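Local coordinates for protein TRAP dicarboxylate transporter-DctP subunit (Desulfovibrio salexigens, PDB 4N6D) that probably captures a small organic acid in the periplasm and delivers it to the membrane permease of a TRAP transport system, at residues 41-46 with 143-148; 78-83 with 236-241; 116-121 with 266-271; 151-156 with 208-213; 222-227 with 288-293. One frame throughout, in Å; residues are numbered along the deposited sequence.

Contact 1: 41-46 with 143-148; sequences KTFPCV and TMFASA
Phe43, first residue of helix 43-58, lays its ring against the end of strand 139-146, an edge strand of the mixed five-stranded sheet in one lobe of this periplasmic solute-binding fold. Its CB points toward the strand, and chi1 of 83° sets CG between the backbone N and the carbonyl carbon. The ring thereby swings back above Pro44, whose CD lies 3.4 Å over one face, displaced toward the rim. Further out, the ring has two neighbours. Phe43 CE2 comes 3.6 Å from CE1 of Phe145, while Phe43 CE1 lies toward Ser147 CB. The two phenyl groups run past each other in opposite directions with planes 69° apart, an oblique meeting. Pro44 adds its own share, its CB resting 4.4 Å from Phe145 CZ. No hydrogen bond crosses here; the contact is made by carbon surfaces, and Phe235 of the neighbouring strand brings a third ring to both phenylalanines. Ser147 OG is bonded elsewhere: it donates to Ala148 O and also bonds with the backbone N of Tyr233. At the far tip of the Phe43 ring, CZ touches the Ser147 backbone, 3.6 Å from its CA.

Contact 2: 78-83 with 236-241; sequences NTLRGV and AIIMNM. With I3C (5-amino-2,4,6-triiodobenzene-1,3-dicarboxylic acid), chain C.
Ile238 meets helix 79-85 with the end of its side chain, midway along strand 234-240. The short helical and strand segments run roughly the same way, their axes 29° apart and 8.7 Å distant at closest approach. With chi1 at 54°, CG1 of Ile238 stands between the backbone N and the carbonyl carbon, and the extended chain carries CD1 out to the helix. There Ile238 CD1 lies 3.7 Å from Leu80 CD2, the two side chains crossing nearly at a right angle, and 4.0 Å from CB of Val83. Met239 turns its side chain away from the helix and offers it mainly backbone: Val83 CG1 packs 3.9 Å from Met239 C. At Asn240 apolar packing gives way to a polar grip. Asn240 ND2 donates to Val83 O over 2.8 Å, with an N-H...O angle of 158°; the bond lies in the carbonyl plane and close to the amide plane. OD1 meanwhile caps the next helix at Ser243 N, which leaves the amide held at both ends. On the helix side turned from the strand, Arg81 holds a carboxylate of the triiodinated phasing compound, NH2 donating almost straight to I3C O12 (2.6 Å) and NH1 to I3C O11 (3.2 Å), which is no evidence for the natural ligand site. The arrangement itself is a helix packed on the five-stranded sheet of the periplasmic solute-binding fold.

Contact 3: 116-121 with 266-271; sequences SSTSAS and TGKYMD
Asp271 turns its carboxylate toward Ser117 and Thr118 with CG anti to its own carbonyl carbon (chi1 -71°), while Thr118 holds OG1 on the side of its backbone N (chi1 -62°), so that hydroxyl and amide can address the same oxygen. The setting is a nearly antiparallel helix pair: the first turn of helix 117-131 lies against the long helix 249-285, with segment axes 7.5 Å apart and crossing at 159°. The carboxylate accepts the first backbone N-H groups of helix 117-131. Asp271 OD1 accepts from Ser117 N at 2.9 Å through its syn lone pair. Asp271 OD2 is gripped twice, by Thr118 N at 2.8 Å and by Thr118 OG1 at 2.7 Å, both donors approaching from one face of the carboxylate plane. A negative group at the positive end of the helix dipole should be favoured, and the paired bonds resist its rotation. Gly267, with no side chain, lets its CA come 3.8 Å from Thr118 CA. Ser117 enters as a knob among Thr266, Gly267, Met270 and Asp271, and its OG bonds with Ala146 O on the adjoining strand. Lys268, on the exposed side, passes Thr118 with its CG, and its NZ forms a salt bridge with Glu264. Within the hole, Ser117 OG sits 3.3 Å from Gly267 CA.

Contact 4: 151-156 with 208-213; sequences NIMTKV and SSFEVL
A short antiparallel pairing at the edge of the four-stranded mixed sheet joins strand 151-154 to Ser208, where strand 205-208 gives way to a type I turn running from Ser209 to Val212. Asn151 and Ser208 form a hydrogen-bonded pair: Asn151 N donates to Ser208 O at 2.8 Å, and Ser208 N returns a bond to Asn151 O at 3.1 Å. Beside this bridge the Phe210 ring lies almost flat against the Asn151 amide, the two planes 18° apart. Asn151 ND2 stands 3.4 Å above one face of the Phe210 ring near its rim, and Asn151 CB comes 3.3 Å from Phe210 CE1. The amide is fixed elsewhere too: OD1 accepts from Asn229 N, and a water takes a weak bond from ND2 while accepting a firmer one from Phe210 N. Met153 approaches the same ring at its edge. Its SD is 5.2 Å from the ring centroid and practically in the ring plane, a Met-aromatic contact. A bend at chi3 (-82°) turns the methyl aside, and Met153 CE drops onto the Ser208 carbonyl while also touching Val212 CG2 at 3.7 Å. Met153 SD itself rests on Leu213 CG, 3.6 Å away. Amide over the face and thioether at the edge hold the phenyl ring from two directions, in a buried strand-to-turn junction that leads from the sheet of this lobe into helix 212-215.

Contact 5: 222-227 with 288-293; sequences CRYETE and EMIKMS
Four backbone hydrogen bonds stitch strand 224-226 to strand 288-290. Glu288 N donates to Arg223 O, Glu225 N to Glu288 O, Ile290 N to Glu225 O and Glu227 N to Ile290 O, so that Glu225, Glu288 and Ile290 each both give and receive. The last of these bonds, Glu227 N to Ile290 O, is 2.9 Å long and nearly straight, at 166°. Two CA-H...O contacts fill the intervals, from Met289 CA to Glu225 O and from Thr226 CA to Ile290 O. On one side of the sheet, Glu288 OE1 lies at the edge of the Tyr224 ring, 3.5 Å from CE1, with carboxylate and ring planes 67° apart. Ile290 packs beside them, its CD1 4.1 Å from Tyr224 CB, and Thr226 CG2 meets Met292 CE at 3.9 Å. This is parallel pairing with Tyr224, Glu225 and Thr226 opposite Glu288, Met289 and Ile290, placing 288-290 at the margin of the mixed four-stranded sheet; on the inner side Arg223 and Tyr224 together face Thr154 as a classic beta bulge. On the other side of the sheet Met289, folded at chi2 and chi3, curls its SD to within 3.9 Å of Glu225 CG. Further along, Glu227 and Lys291 lie alongside each other in a long salt bridge, Glu227 OE1 to Lys291 NZ 4.0 Å, and a water accepts from that amine. Another water links Glu227 O to Met292 N. In the outer layer, Arg159 forms a salt bridge with Glu288 OE2, and Val158 O bonds with Thr226 OG1.

From the N terminus, the chain returns to helix 43-58 at residues 143-148, closing contact 1. Within that span the chain opens contacts 2 and 3, at 78-83 and 116-121, which close only at 236-241 and 266-271; contact 1 therefore crosses both, and these two cross each other. Contact 4 opens and closes entirely between the segments of contact 2, and likewise of contact 3. Contact 5 starts at 222-227 and closes at 288-293, crossing contacts 2 and 3. Strands 139-146 and 234-240 join contacts 1 and 2 in the five-stranded sheet, strands 151-154 and 224-226 join contacts 4 and 5 in the four-stranded one, and Met270 of contact 3 touches both Phe43 and Glu211.

Contact 1: 41-46 with 143-148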
# COMPACT_ATOMS: atom_id res chain seq x y z
N LYS A 41 -5.13 -1.40 15.03
CA LYS A 41 -4.27 -2.58 14.85
C LYS A 41 -3.60 -2.66 13.49
O LYS A 41 -2.66 -3.45 13.30
CB LYS A 41 -5.08 -3.87 15.09
CG LYS A 41 -5.36 -4.14 16.56
CD LYS A 41 -6.29 -5.35 16.73
CE LYS A 41 -7.12 -5.25 18.00
NZ LYS A 41 -8.08 -6.40 18.13
N THR A 42 -4.06 -1.87 12.53
CA THR A 42 -3.60 -1.99 11.15
C THR A 42 -2.29 -1.23 10.91
O THR A 42 -1.94 -0.30 11.65
CB THR A 42 -4.66 -1.49 10.15
OG1 THR A 42 -4.85 -0.08 10.30
CG2 THR A 42 -5.99 -2.21 10.38
N PHE A 43 -1.57 -1.61 9.87
CA PHE A 43 -0.22 -1.10 9.68
C PHE A 43 -0.06 0.43 9.58
O PHE A 43 0.91 0.97 10.09
CB PHE A 43 0.54 -1.85 8.56
CG PHE A 43 0.26 -1.35 7.17
CD1 PHE A 43 -0.81 -1.85 6.43
CD2 PHE A 43 1.09 -0.41 6.58
CE1 PHE A 43 -1.06 -1.39 5.15
CE2 PHE A 43 0.85 0.03 5.28
CZ PHE A 43 -0.23 -0.45 4.58
N PRO A 44 -1.04 1.16 8.98
CA PRO A 44 -0.84 2.61 8.92
C PRO A 44 -0.86 3.24 10.32
O PRO A 44 -0.20 4.26 10.56
CB PRO A 44 -2.04 3.10 8.10
CG PRO A 44 -2.44 1.87 7.28
CD PRO A 44 -2.25 0.75 8.24
N CYS A 45 -1.59 2.63 11.24
CA CYS A 45 -1.64 3.15 12.61
C CYS A 45 -0.46 2.65 13.41
O CYS A 45 0.11 3.39 14.20
CB CYS A 45 -2.94 2.76 13.28
SG CYS A 45 -4.33 3.68 12.55
N VAL A 46 -0.07 1.40 13.21
CA VAL A 46 1.09 0.88 13.93
C VAL A 46 2.34 1.69 13.61
O VAL A 46 3.11 2.06 14.50
CB VAL A 46 1.32 -0.62 13.60
CG1 VAL A 46 2.68 -1.10 14.11
CG2 VAL A 46 0.22 -1.45 14.20
N THR A 143 6.42 11.26 5.35
CA THR A 143 6.91 9.95 4.88
C THR A 143 5.89 9.39 3.89
O THR A 143 4.81 9.96 3.71
CB THR A 143 7.21 8.93 6.02
OG1 THR A 143 7.97 7.84 5.49
CG2 THR A 143 5.93 8.40 6.63
N MET A 144 6.26 8.31 3.22
CA MET A 144 5.33 7.57 2.37
C MET A 144 5.65 6.11 2.55
O MET A 144 6.75 5.75 2.97
CB MET A 144 5.48 7.95 0.91
CG MET A 144 5.21 9.43 0.67
SD MET A 144 5.41 9.83 -1.05
CE MET A 144 3.79 9.38 -1.65
N PHE A 145 4.67 5.27 2.25
CA PHE A 145 4.88 3.83 2.29
C PHE A 145 3.77 3.12 1.52
O PHE A 145 2.84 3.75 1.07
CB PHE A 145 4.94 3.32 3.73
CG PHE A 145 3.79 3.77 4.58
CD1 PHE A 145 2.58 3.12 4.51
CD2 PHE A 145 3.94 4.82 5.46
CE1 PHE A 145 1.50 3.55 5.30
CE2 PHE A 145 2.87 5.25 6.25
CZ PHE A 145 1.66 4.62 6.16
N ALA A 146 3.91 1.82 1.37
CA ALA A 146 2.97 1.03 0.59
C ALA A 146 2.60 -0.23 1.34
O ALA A 146 3.37 -0.76 2.14
CB ALA A 146 3.57 0.64 -0.76
N SER A 147 1.40 -0.73 1.04
CA SER A 147 0.98 -2.03 1.54
C SER A 147 1.86 -3.15 0.96
O SER A 147 2.69 -2.91 0.09
CB SER A 147 -0.46 -2.26 1.12
OG SER A 147 -0.53 -2.52 -0.28
N ALA A 148 1.66 -4.37 1.44
CA ALA A 148 2.18 -5.55 0.79
C ALA A 148 1.37 -5.77 -0.47
O ALA A 148 0.26 -5.24 -0.60
CB ALA A 148 2.08 -6.75 1.70

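Contact 2: 78-83 with 236-241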
# COMPACT_ATOMS: atom_id res chain seq x y z
N ASN A 78 -12.35 13.27 5.10
CA ASN A 78 -11.92 14.63 5.41
C ASN A 78 -10.48 14.77 5.90
O ASN A 78 -10.11 15.78 6.48
CB ASN A 78 -12.87 15.25 6.42
CG ASN A 78 -12.91 14.48 7.72
OD1 ASN A 78 -12.21 13.50 7.90
ND2 ASN A 78 -13.77 14.93 8.64
N THR A 79 -9.63 13.78 5.63
CA THR A 79 -8.24 13.88 6.04
C THR A 79 -7.49 14.94 5.22
O THR A 79 -6.78 15.76 5.78
CB THR A 79 -7.53 12.52 5.95
OG1 THR A 79 -7.96 11.69 7.03
CG2 THR A 79 -6.02 12.69 6.06
N LEU A 80 -7.65 14.94 3.90
CA LEU A 80 -6.95 15.95 3.08
C LEU A 80 -7.36 17.36 3.43
O LEU A 80 -6.53 18.23 3.73
CB LEU A 80 -7.21 15.74 1.59
CG LEU A 80 -6.32 14.73 0.91
CD1 LEU A 80 -6.80 14.53 -0.52
CD2 LEU A 80 -4.87 15.19 0.91
N ARG A 81 -8.66 17.62 3.41
CA ARG A 81 -9.11 18.96 3.72
C ARG A 81 -8.85 19.31 5.17
O ARG A 81 -8.47 20.43 5.52
CB ARG A 81 -10.60 19.09 3.43
CG ARG A 81 -11.06 20.52 3.38
CD ARG A 81 -10.45 21.25 2.17
NE ARG A 81 -10.82 22.67 2.24
CZ ARG A 81 -10.01 23.68 1.99
NH1 ARG A 81 -8.75 23.46 1.61
NH2 ARG A 81 -10.46 24.91 2.10
N GLY A 82 -9.05 18.32 6.04
CA GLY A 82 -8.83 18.53 7.46
C GLY A 82 -7.41 18.91 7.82
O GLY A 82 -7.16 19.77 8.66
N VAL A 83 -6.44 18.25 7.21
CA VAL A 83 -5.06 18.63 7.46
C VAL A 83 -4.76 20.01 6.84
O VAL A 83 -4.09 20.85 7.46
CB VAL A 83 -4.10 17.55 6.94
CG1 VAL A 83 -2.67 18.05 7.00
CG2 VAL A 83 -4.24 16.28 7.77
N ALA A 236 0.57 8.35 1.83
CA ALA A 236 1.40 9.48 2.22
C ALA A 236 1.01 9.96 3.60
O ALA A 236 -0.17 9.98 3.96
CB ALA A 236 1.25 10.63 1.21
N ILE A 237 2.02 10.32 4.39
CA ILE A 237 1.80 11.03 5.65
C ILE A 237 2.06 12.51 5.40
O ILE A 237 3.17 12.91 5.02
CB ILE A 237 2.69 10.50 6.77
CG1 ILE A 237 2.50 8.97 6.95
CG2 ILE A 237 2.41 11.27 8.06
CD1 ILE A 237 1.05 8.53 7.18
N ILE A 238 1.02 13.31 5.57
CA ILE A 238 1.08 14.73 5.24
C ILE A 238 0.94 15.58 6.49
O ILE A 238 0.25 15.20 7.43
CB ILE A 238 -0.04 15.14 4.21
CG1 ILE A 238 -1.44 14.72 4.67
CG2 ILE A 238 0.27 14.55 2.82
CD1 ILE A 238 -2.60 15.39 3.88
N MET A 239 1.61 16.74 6.47
CA MET A 239 1.55 17.67 7.58
C MET A 239 1.12 19.05 7.09
O MET A 239 1.53 19.50 6.02
CB MET A 239 2.92 17.74 8.26
CG MET A 239 2.96 18.72 9.42
SD MET A 239 4.50 18.59 10.35
CE MET A 239 4.02 19.39 11.87
N ASN A 240 0.28 19.70 7.89
CA ASN A 240 -0.19 21.05 7.60
C ASN A 240 1.00 22.00 7.49
O ASN A 240 1.93 21.93 8.30
CB ASN A 240 -1.11 21.50 8.73
CG ASN A 240 -1.50 22.94 8.62
OD1 ASN A 240 -0.80 23.81 9.14
ND2 ASN A 240 -2.62 23.22 7.96
N MET A 241 1.00 22.85 6.47
CA MET A 241 2.16 23.71 6.23
C MET A 241 2.39 24.72 7.35
O MET A 241 3.54 25.00 7.70
CB MET A 241 2.04 24.43 4.89
CG MET A 241 3.30 25.12 4.51
SD MET A 241 4.54 23.94 4.02
CE MET A 241 3.83 23.40 2.47
I3 I3C C . -4.03 31.40 -0.64
I2 I3C C . -6.45 25.84 -0.86
I1 I3C C . -7.61 29.47 3.75
O8 I3C C . -6.48 32.32 1.72
O9 I3C C . -4.88 31.49 2.98
C10 I3C C . -7.66 26.90 1.86
N13 I3C C . -4.71 28.42 -1.77
C1 I3C C . -5.86 30.08 1.35
C6 I3C C . -5.23 29.86 0.15
C5 I3C C . -5.37 28.66 -0.52
C4 I3C C . -6.17 27.70 0.05
C3 I3C C . -6.80 27.93 1.25
C2 I3C C . -6.66 29.12 1.91
C7 I3C C . -5.73 31.37 2.06
O11 I3C C . -7.20 26.06 2.68
O12 I3C C . -8.87 26.89 1.55

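Contact 3: 116-121 with 266-271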
# COMPACT_ATOMS: atom_id res chain seq x y z
N SER A 116 7.21 -6.86 -2.54
CA SER A 116 7.24 -6.68 -1.09
C SER A 116 6.85 -5.26 -0.74
O SER A 116 6.95 -4.36 -1.58
CB SER A 116 8.62 -6.99 -0.49
OG SER A 116 9.56 -5.97 -0.79
N SER A 117 6.40 -5.08 0.50
CA SER A 117 6.09 -3.76 1.04
C SER A 117 7.34 -2.91 1.18
O SER A 117 7.32 -1.71 0.91
CB SER A 117 5.42 -3.92 2.40
OG SER A 117 5.12 -2.65 2.97
N THR A 118 8.45 -3.56 1.57
CA THR A 118 9.70 -2.87 1.78
C THR A 118 10.18 -2.20 0.50
O THR A 118 10.51 -1.01 0.52
CB THR A 118 10.80 -3.80 2.33
OG1 THR A 118 10.40 -4.31 3.60
CG2 THR A 118 12.10 -3.05 2.53
N SER A 119 10.22 -2.95 -0.60
CA SER A 119 10.73 -2.41 -1.84
C SER A 119 9.79 -1.36 -2.43
O SER A 119 10.24 -0.36 -2.95
CB SER A 119 11.00 -3.51 -2.87
OG SER A 119 9.83 -4.25 -3.12
N ALA A 120 8.49 -1.59 -2.32
CA ALA A 120 7.54 -0.63 -2.83
C ALA A 120 7.59 0.64 -1.99
O ALA A 120 7.47 1.73 -2.54
CB ALA A 120 6.14 -1.21 -2.83
N SER A 121 7.75 0.50 -0.68
CA SER A 121 7.74 1.69 0.19
C SER A 121 8.95 2.57 -0.10
O SER A 121 8.83 3.80 -0.23
CB SER A 121 7.76 1.29 1.68
OG SER A 121 6.54 0.67 2.05
N THR A 266 8.28 0.96 7.96
CA THR A 266 6.91 0.53 7.72
C THR A 266 6.85 -0.66 6.77
O THR A 266 6.11 -1.64 6.99
CB THR A 266 6.05 1.68 7.16
OG1 THR A 266 6.04 2.76 8.11
CG2 THR A 266 4.65 1.23 6.93
N GLY A 267 7.62 -0.59 5.69
CA GLY A 267 7.66 -1.71 4.77
C GLY A 267 8.20 -2.98 5.41
O GLY A 267 7.69 -4.09 5.20
N LYS A 268 9.23 -2.84 6.23
CA LYS A 268 9.77 -4.00 6.90
C LYS A 268 8.79 -4.59 7.90
O LYS A 268 8.68 -5.82 8.03
CB LYS A 268 11.11 -3.67 7.54
CG LYS A 268 12.19 -3.55 6.47
CD LYS A 268 13.57 -3.36 7.01
CE LYS A 268 14.58 -3.44 5.87
NZ LYS A 268 15.97 -3.06 6.29
N TYR A 269 8.10 -3.71 8.62
CA TYR A 269 7.09 -4.15 9.57
C TYR A 269 6.00 -4.95 8.85
O TYR A 269 5.60 -6.04 9.29
CB TYR A 269 6.45 -2.96 10.31
CG TYR A 269 5.19 -3.38 10.98
CD1 TYR A 269 5.22 -4.02 12.22
CD2 TYR A 269 3.97 -3.22 10.35
CE1 TYR A 269 4.06 -4.47 12.82
CE2 TYR A 269 2.79 -3.66 10.96
CZ TYR A 269 2.85 -4.29 12.19
OH TYR A 269 1.67 -4.73 12.76
N MET A 270 5.54 -4.41 7.73
CA MET A 270 4.47 -5.03 6.97
C MET A 270 4.90 -6.36 6.38
O MET A 270 4.16 -7.34 6.48
CB MET A 270 4.02 -4.07 5.86
CG MET A 270 2.83 -4.55 5.07
SD MET A 270 1.33 -4.54 6.11
CE MET A 270 1.00 -6.28 6.15
N ASP A 271 6.09 -6.43 5.79
CA ASP A 271 6.58 -7.71 5.28
C ASP A 271 6.74 -8.75 6.38
O ASP A 271 6.46 -9.92 6.18
CB ASP A 271 7.90 -7.53 4.52
CG ASP A 271 7.69 -6.84 3.18
OD1 ASP A 271 6.60 -7.02 2.59
OD2 ASP A 271 8.62 -6.15 2.70

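Contact 4: 151-156 with 208-213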
# COMPACT_ATOMS: atom_id res chain seq x y z
N ASN A 151 -2.73 -10.36 -3.56
CA ASN A 151 -2.61 -11.74 -3.99
C ASN A 151 -3.99 -12.40 -3.92
O ASN A 151 -4.94 -11.85 -3.36
CB ASN A 151 -1.64 -12.47 -3.07
CG ASN A 151 -0.21 -12.01 -3.27
OD1 ASN A 151 0.35 -12.16 -4.36
ND2 ASN A 151 0.40 -11.48 -2.22
N ILE A 152 -4.10 -13.59 -4.52
CA ILE A 152 -5.39 -14.26 -4.65
C ILE A 152 -5.45 -15.40 -3.66
O ILE A 152 -4.63 -16.32 -3.72
CB ILE A 152 -5.57 -14.77 -6.09
CG1 ILE A 152 -5.57 -13.58 -7.05
CG2 ILE A 152 -6.88 -15.55 -6.23
CD1 ILE A 152 -5.60 -13.94 -8.52
N MET A 153 -6.42 -15.34 -2.74
CA MET A 153 -6.58 -16.31 -1.68
C MET A 153 -7.94 -16.97 -1.87
O MET A 153 -8.97 -16.30 -1.89
CB MET A 153 -6.52 -15.61 -0.34
CG MET A 153 -5.16 -14.99 -0.03
SD MET A 153 -5.26 -13.77 1.29
CE MET A 153 -5.81 -12.36 0.35
N THR A 154 -7.94 -18.30 -2.00
CA THR A 154 -9.13 -19.00 -2.47
C THR A 154 -9.42 -20.32 -1.76
O THR A 154 -8.55 -20.91 -1.12
CB THR A 154 -9.02 -19.32 -3.98
OG1 THR A 154 -7.79 -20.03 -4.22
CG2 THR A 154 -9.06 -18.05 -4.83
N LYS A 155 -10.67 -20.77 -1.89
CA LYS A 155 -11.12 -22.04 -1.31
C LYS A 155 -10.57 -23.23 -2.04
O LYS A 155 -10.28 -24.25 -1.44
CB LYS A 155 -12.66 -22.11 -1.34
CG LYS A 155 -13.34 -21.03 -0.54
CD LYS A 155 -14.86 -21.15 -0.58
CE LYS A 155 -15.33 -22.51 -0.13
NZ LYS A 155 -16.82 -22.57 -0.22
N VAL A 156 -10.47 -23.09 -3.36
CA VAL A 156 -9.97 -24.13 -4.24
C VAL A 156 -8.72 -23.58 -4.94
O VAL A 156 -8.63 -22.39 -5.24
CB VAL A 156 -11.05 -24.54 -5.27
CG1 VAL A 156 -10.48 -25.40 -6.40
CG2 VAL A 156 -12.20 -25.24 -4.58
N SER A 208 -6.46 -9.59 -1.97
CA SER A 208 -6.00 -8.68 -0.93
C SER A 208 -4.57 -9.06 -0.52
O SER A 208 -3.98 -9.99 -1.05
CB SER A 208 -6.93 -8.77 0.28
OG SER A 208 -6.74 -7.67 1.15
N SER A 209 -4.01 -8.35 0.44
CA SER A 209 -2.71 -8.77 0.93
C SER A 209 -2.86 -9.94 1.91
O SER A 209 -3.91 -10.13 2.52
CB SER A 209 -1.91 -7.61 1.53
OG SER A 209 -2.62 -6.95 2.53
N PHE A 210 -1.80 -10.71 2.03
CA PHE A 210 -1.82 -11.96 2.80
C PHE A 210 -2.05 -11.78 4.29
O PHE A 210 -2.39 -12.75 4.97
CB PHE A 210 -0.50 -12.73 2.62
CG PHE A 210 -0.36 -13.45 1.29
CD1 PHE A 210 -1.44 -13.98 0.62
CD2 PHE A 210 0.90 -13.62 0.73
CE1 PHE A 210 -1.29 -14.66 -0.60
CE2 PHE A 210 1.07 -14.29 -0.47
CZ PHE A 210 -0.02 -14.83 -1.14
N GLU A 211 -1.89 -10.57 4.85
CA GLU A 211 -2.07 -10.47 6.29
C GLU A 211 -3.49 -10.84 6.73
O GLU A 211 -3.71 -11.18 7.89
CB GLU A 211 -1.68 -9.09 6.85
CG GLU A 211 -2.75 -8.07 6.82
CD GLU A 211 -2.80 -7.39 5.51
OE1 GLU A 211 -2.06 -7.85 4.61
OE2 GLU A 211 -3.55 -6.40 5.41
N VAL A 212 -4.46 -10.77 5.82
CA VAL A 212 -5.85 -11.04 6.20
C VAL A 212 -6.05 -12.52 6.54
O VAL A 212 -7.04 -12.90 7.18
CB VAL A 212 -6.85 -10.62 5.09
CG1 VAL A 212 -6.73 -9.13 4.79
CG2 VAL A 212 -6.63 -11.42 3.83
N LEU A 213 -5.12 -13.36 6.11
CA LEU A 213 -5.23 -14.79 6.38
C LEU A 213 -5.27 -15.08 7.88
O LEU A 213 -6.02 -15.96 8.33
CB LEU A 213 -4.08 -15.55 5.69
CG LEU A 213 -4.29 -15.64 4.18
CD1 LEU A 213 -3.02 -16.08 3.48
CD2 LEU A 213 -5.49 -16.57 3.82
O HOH W 1 0.50 -10.00 0.53

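Contact 5: 222-227 with 288-293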
# COMPACT_ATOMS: atom_id res chain seq x y z
N CYS A 222 -9.97 -20.12 3.21
CA CYS A 222 -9.19 -20.06 1.98
C CYS A 222 -7.80 -20.56 2.26
O CYS A 222 -6.96 -19.81 2.75
CB CYS A 222 -9.08 -18.63 1.47
SG CYS A 222 -10.68 -17.88 1.14
N ARG A 223 -7.55 -21.81 1.92
CA ARG A 223 -6.29 -22.46 2.26
C ARG A 223 -5.33 -22.61 1.10
O ARG A 223 -4.36 -23.35 1.21
CB ARG A 223 -6.60 -23.82 2.87
CG ARG A 223 -7.46 -23.66 4.11
CD ARG A 223 -7.59 -24.89 4.93
NE ARG A 223 -8.56 -24.66 6.00
CZ ARG A 223 -8.82 -25.52 6.97
NH1 ARG A 223 -8.16 -26.66 7.04
NH2 ARG A 223 -9.74 -25.22 7.89
N TYR A 224 -5.63 -21.94 -0.02
CA TYR A 224 -4.76 -21.92 -1.19
C TYR A 224 -4.48 -20.47 -1.56
O TYR A 224 -5.40 -19.68 -1.83
CB TYR A 224 -5.37 -22.67 -2.37
CG TYR A 224 -5.64 -24.09 -2.00
CD1 TYR A 224 -4.65 -25.06 -2.11
CD2 TYR A 224 -6.87 -24.47 -1.48
CE1 TYR A 224 -4.87 -26.37 -1.74
CE2 TYR A 224 -7.11 -25.78 -1.09
CZ TYR A 224 -6.09 -26.72 -1.22
OH TYR A 224 -6.29 -28.03 -0.87
N GLU A 225 -3.21 -20.12 -1.52
CA GLU A 225 -2.80 -18.74 -1.63
C GLU A 225 -1.91 -18.62 -2.87
O GLU A 225 -0.79 -19.15 -2.89
CB GLU A 225 -2.02 -18.31 -0.39
CG GLU A 225 -2.40 -19.05 0.91
CD GLU A 225 -3.87 -18.93 1.29
OE1 GLU A 225 -4.60 -18.11 0.70
OE2 GLU A 225 -4.31 -19.69 2.21
N THR A 226 -2.41 -17.93 -3.89
CA THR A 226 -1.65 -17.77 -5.13
C THR A 226 -0.96 -16.42 -5.17
O THR A 226 -1.62 -15.38 -5.18
CB THR A 226 -2.57 -17.96 -6.34
OG1 THR A 226 -3.13 -19.28 -6.28
CG2 THR A 226 -1.79 -17.79 -7.64
N GLU A 227 0.36 -16.44 -5.17
CA GLU A 227 1.15 -15.22 -5.08
C GLU A 227 1.34 -14.61 -6.47
O GLU A 227 2.25 -14.95 -7.23
CB GLU A 227 2.50 -15.47 -4.40
CG GLU A 227 3.15 -14.17 -3.90
CD GLU A 227 4.42 -14.39 -3.09
OE1 GLU A 227 5.18 -15.33 -3.44
OE2 GLU A 227 4.65 -13.64 -2.10
N GLU A 288 -1.40 -23.70 1.49
CA GLU A 288 -0.43 -23.96 0.44
C GLU A 288 -0.17 -22.69 -0.34
O GLU A 288 -1.11 -22.01 -0.74
CB GLU A 288 -0.92 -25.06 -0.51
CG GLU A 288 0.06 -25.34 -1.64
CD GLU A 288 -0.47 -26.32 -2.67
OE1 GLU A 288 -1.51 -26.97 -2.42
OE2 GLU A 288 0.17 -26.42 -3.75
N MET A 289 1.10 -22.38 -0.54
CA MET A 289 1.51 -21.24 -1.37
C MET A 289 1.71 -21.70 -2.80
O MET A 289 2.41 -22.67 -3.06
CB MET A 289 2.80 -20.63 -0.84
CG MET A 289 2.80 -20.31 0.64
SD MET A 289 1.50 -19.16 1.14
CE MET A 289 1.89 -17.72 0.12
N ILE A 290 1.10 -20.98 -3.73
CA ILE A 290 1.14 -21.33 -5.14
C ILE A 290 1.70 -20.19 -5.99
O ILE A 290 1.42 -19.03 -5.71
CB ILE A 290 -0.27 -21.65 -5.63
CG1 ILE A 290 -0.84 -22.83 -4.85
CG2 ILE A 290 -0.24 -21.95 -7.14
CD1 ILE A 290 -2.32 -23.07 -5.10
N LYS A 291 2.51 -20.53 -6.99
CA LYS A 291 2.92 -19.58 -8.02
C LYS A 291 2.43 -20.07 -9.36
O LYS A 291 2.52 -21.25 -9.66
CB LYS A 291 4.44 -19.43 -8.07
CG LYS A 291 5.06 -18.75 -6.86
CD LYS A 291 6.59 -18.68 -7.00
CE LYS A 291 7.27 -17.97 -5.82
NZ LYS A 291 7.07 -18.67 -4.53
N MET A 292 1.92 -19.16 -10.17
CA MET A 292 1.55 -19.51 -11.54
C MET A 292 2.79 -19.58 -12.43
O MET A 292 3.86 -19.06 -12.08
CB MET A 292 0.54 -18.51 -12.10
CG MET A 292 -0.81 -18.54 -11.35
SD MET A 292 -2.06 -17.69 -12.34
CE MET A 292 -2.49 -16.39 -11.21
N SER A 293 2.65 -20.21 -13.59
CA SER A 293 3.77 -20.34 -14.52
C SER A 293 4.23 -18.99 -15.05
O SER A 293 3.48 -18.02 -15.03
CB SER A 293 3.37 -21.20 -15.71
OG SER A 293 2.40 -20.51 -16.47
O HOH W 2 1.69 -16.30 -9.53
O HOH W 3 4.29 -18.57 -3.77